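Local coordinates for apoptosis regulator ced-9 (Caenorhabditis elegans, PDB 1OHU), which holds the cell-death activator CED-4 in check until EGL-1 binds and releases it, thereby controlling caspase-driven apoptosis in the nematode, at residues E69-V74 / Q83-T88. The protein carries 3 engineered substitutions. Numbering follows the deposited sequence.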
ATOM      1  N   GLU A  69      12.711  -2.123   9.260  1.00 22.61           N
ATOM      2  CA  GLU A  69      13.526  -2.159  10.461  1.00 24.01           C
ATOM      3  C   GLU A  69      13.777  -0.726  10.911  1.00 23.47           C
ATOM      4  O   GLU A  69      13.976  -0.471  12.091  1.00 22.85           O
ATOM      5  CB  GLU A  69      14.845  -2.903  10.220  1.00 23.71           C
ATOM      6  CG  GLU A  69      14.678  -4.416  10.206  1.00 28.17           C
ATOM      7  CD  GLU A  69      15.991  -5.171  10.057  1.00 27.86           C
ATOM      8  OE1 GLU A  69      16.005  -6.139   9.280  1.00 30.91           O
ATOM      9  OE2 GLU A  69      16.998  -4.819  10.712  1.00 29.11           O
ATOM     10  N   GLN A  70      13.752   0.213   9.967  1.00 23.87           N
ATOM     11  CA  GLN A  70      13.945   1.627  10.298  1.00 24.12           C
ATOM     12  C   GLN A  70      12.670   2.148  10.952  1.00 26.16           C
ATOM     13  O   GLN A  70      12.705   2.825  11.983  1.00 25.16           O
ATOM     14  CB  GLN A  70      14.217   2.458   9.045  1.00 23.86           C
ATOM     15  CG  GLN A  70      15.531   2.134   8.326  1.00 25.10           C
ATOM     16  CD  GLN A  70      15.808   3.083   7.178  1.00 23.99           C
ATOM     17  OE1 GLN A  70      14.885   3.548   6.509  1.00 24.41           O
ATOM     18  NE2 GLN A  70      17.077   3.360   6.933  1.00 21.71           N
ATOM     19  N   LEU A  71      11.542   1.831  10.329  1.00 25.90           N
ATOM     20  CA  LEU A  71      10.241   2.257  10.823  1.00 28.32           C
ATOM     21  C   LEU A  71       9.952   1.697  12.213  1.00 29.77           C
ATOM     22  O   LEU A  71       9.306   2.350  13.032  1.00 31.18           O
ATOM     23  CB  LEU A  71       9.145   1.801   9.863  1.00 26.79           C
ATOM     24  CG  LEU A  71       7.809   2.519  10.032  1.00 28.73           C
ATOM     25  CD1 LEU A  71       8.006   3.994   9.702  1.00 28.02           C
ATOM     26  CD2 LEU A  71       6.761   1.911   9.105  1.00 26.12           C
ATOM     27  N   LEU A  72      10.437   0.487  12.475  1.00 31.10           N
ATOM     28  CA  LEU A  72      10.210  -0.165  13.756  1.00 33.10           C
ATOM     29  C   LEU A  72      11.330   0.050  14.764  1.00 33.77           C
ATOM     30  O   LEU A  72      11.322  -0.564  15.825  1.00 33.06           O
ATOM     31  CB  LEU A  72       9.997  -1.662  13.542  1.00 30.99           C
ATOM     32  CG  LEU A  72       8.963  -2.022  12.469  1.00 32.23           C
ATOM     33  CD1 LEU A  72       8.833  -3.532  12.378  1.00 31.04           C
ATOM     34  CD2 LEU A  72       7.616  -1.382  12.796  1.00 31.25           C
ATOM     35  N   ALA A  73      12.291   0.911  14.425  1.00 35.02           N
ATOM     36  CA  ALA A  73      13.410   1.208  15.315  1.00 36.29           C
ATOM     37  C   ALA A  73      12.893   1.817  16.618  1.00 38.58           C
ATOM     38  O   ALA A  73      13.473   1.608  17.682  1.00 37.83           O
ATOM     39  CB  ALA A  73      14.383   2.169  14.638  1.00 35.96           C
ATOM     40  N   VAL A  74      11.807   2.579  16.514  1.00 39.69           N
ATOM     41  CA  VAL A  74      11.175   3.211  17.671  1.00 41.91           C
ATOM     42  C   VAL A  74       9.845   2.502  17.936  1.00 42.72           C
ATOM     43  O   VAL A  74       9.024   2.345  17.029  1.00 41.12           O
ATOM     44  CB  VAL A  74      10.896   4.709  17.413  1.00 41.77           C
ATOM     45  CG1 VAL A  74      10.276   5.348  18.642  1.00 41.57           C
ATOM     46  CG2 VAL A  74      12.188   5.416  17.037  1.00 42.80           C
ATOM     47  N   GLN A  83       7.218   9.412   7.600  1.00 32.41           N
ATOM     48  CA  GLN A  83       7.586  10.171   6.412  1.00 33.21           C
ATOM     49  C   GLN A  83       9.083  10.119   6.098  1.00 33.01           C
ATOM     50  O   GLN A  83       9.475  10.150   4.931  1.00 31.54           O
ATOM     51  CB  GLN A  83       7.119  11.617   6.569  1.00 34.54           C
ATOM     52  CG  GLN A  83       5.607  11.767   6.454  1.00 35.56           C
ATOM     53  CD  GLN A  83       5.139  13.184   6.726  1.00 36.20           C
ATOM     54  OE1 GLN A  83       4.624  13.484   7.801  1.00 38.59           O
ATOM     55  NE2 GLN A  83       5.326  14.062   5.755  1.00 36.66           N
ATOM     56  N   ASP A  84       9.919  10.036   7.130  1.00 31.78           N
ATOM     57  CA  ASP A  84      11.362   9.962   6.915  1.00 30.15           C
ATOM     58  C   ASP A  84      11.740   8.617   6.296  1.00 29.84           C
ATOM     59  O   ASP A  84      12.605   8.548   5.419  1.00 27.36           O
ATOM     60  CB  ASP A  84      12.137  10.098   8.233  1.00 32.22           C
ATOM     61  CG  ASP A  84      11.911  11.429   8.927  1.00 32.95           C
ATOM     62  OD1 ASP A  84      11.688  12.445   8.239  1.00 27.85           O
ATOM     63  OD2 ASP A  84      11.982  11.449  10.177  1.00 37.91           O
ATOM     64  N   VAL A  85      11.093   7.549   6.770  1.00 27.42           N
ATOM     65  CA  VAL A  85      11.375   6.190   6.305  1.00 27.55           C
ATOM     66  C   VAL A  85      10.854   5.882   4.913  1.00 27.91           C
ATOM     67  O   VAL A  85      11.495   5.165   4.145  1.00 28.17           O
ATOM     68  CB  VAL A  85      10.792   5.134   7.286  1.00 25.12           C
ATOM     69  CG1 VAL A  85      10.823   3.739   6.661  1.00 23.50           C
ATOM     70  CG2 VAL A  85      11.589   5.135   8.576  1.00 26.94           C
ATOM     71  N   VAL A  86       9.695   6.443   4.604  1.00 29.57           N
ATOM     72  CA  VAL A  86       8.994   6.233   3.343  1.00 32.80           C
ATOM     73  C   VAL A  86       9.339   7.220   2.218  1.00 35.73           C
ATOM     74  O   VAL A  86       8.921   7.046   1.072  1.00 35.34           O
ATOM     75  CB  VAL A  86       7.473   6.264   3.640  1.00 33.30           C
ATOM     76  CG1 VAL A  86       6.705   6.916   2.512  1.00 32.93           C
ATOM     77  CG2 VAL A  86       6.985   4.846   3.918  1.00 31.27           C
ATOM     78  N   ARG A  87      10.110   8.246   2.554  1.00 39.05           N
ATOM     79  CA  ARG A  87      10.504   9.274   1.596  1.00 43.28           C
ATOM     80  C   ARG A  87      10.928   8.752   0.215  1.00 43.17           C
ATOM     81  O   ARG A  87      10.483   9.279  -0.806  1.00 44.83           O
ATOM     82  CB  ARG A  87      11.633  10.124   2.192  1.00 46.97           C
ATOM     83  CG  ARG A  87      12.055  11.316   1.339  1.00 52.24           C
ATOM     84  CD  ARG A  87      13.295  11.987   1.919  1.00 57.91           C
ATOM     85  NE  ARG A  87      13.767  13.104   1.097  1.00 64.47           N
ATOM     86  CZ  ARG A  87      14.890  13.785   1.330  1.00 66.71           C
ATOM     87  NH1 ARG A  87      15.660  13.464   2.364  1.00 68.46           N
ATOM     88  NH2 ARG A  87      15.247  14.786   0.531  1.00 66.40           N
ATOM     89  N   THR A  88      11.764   7.717   0.177  1.00 41.22           N
ATOM     90  CA  THR A  88      12.250   7.194  -1.099  1.00 39.08           C
ATOM     91  C   THR A  88      11.582   5.924  -1.633  1.00 39.37           C
ATOM     92  O   THR A  88      12.010   5.385  -2.651  1.00 38.19           O
ATOM     93  CB  THR A  88      13.782   6.956  -1.050  1.00 36.69           C
ATOM     94  OG1 THR A  88      14.074   5.827  -0.216  1.00 33.04           O
ATOM     95  CG2 THR A  88      14.486   8.181  -0.484  1.00 34.39           C
TER
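V85 directs its CB toward the last turn of helix 44-71 and packs its methyls against two consecutive residues there, Q70 and L71. Its two methyls divide the work. CG2 reaches furthest in, lying 3.7 Å from the backbone N of L71 and 3.8 Å from CB of Q70, ordinary van der Waals contact. CG1, set anti to the backbone N of V85 (chi1 168°), lies between L71 CB and Q70 OE1, 4.1 Å from each. L71 answers from the buried side: its CG stands anti to its own N (chi1 -163°), which carries CD1 across the valine at about a right angle, 3.9 Å from V85 CB. Q70, an exposed residue, meets the valine at its two ends, CB and OE1, with CG standing off between them. No hydrogen bond crosses the contact; it is apolar packing, and the CA atoms of L71 and V85 are 6.1 Å apart, the nearest pair across the two segments. With an alanine at V85 both methyls are gone: L71 N and Q70 CB would probably lose their neighbour, L71 CD1 would keep only its contact with CB, and a gap would open between the helix ends. The contact joins the C-terminal end of helix 44-71 to helix 79-86, the next helix in the chain, in this Bcl-2-family helical protein. F67, one turn earlier on helix 44-71, also packs on V85, whereas L71 continues inward to V114 of helix 101-118, and V86 meets L107 and F110 of that same helix.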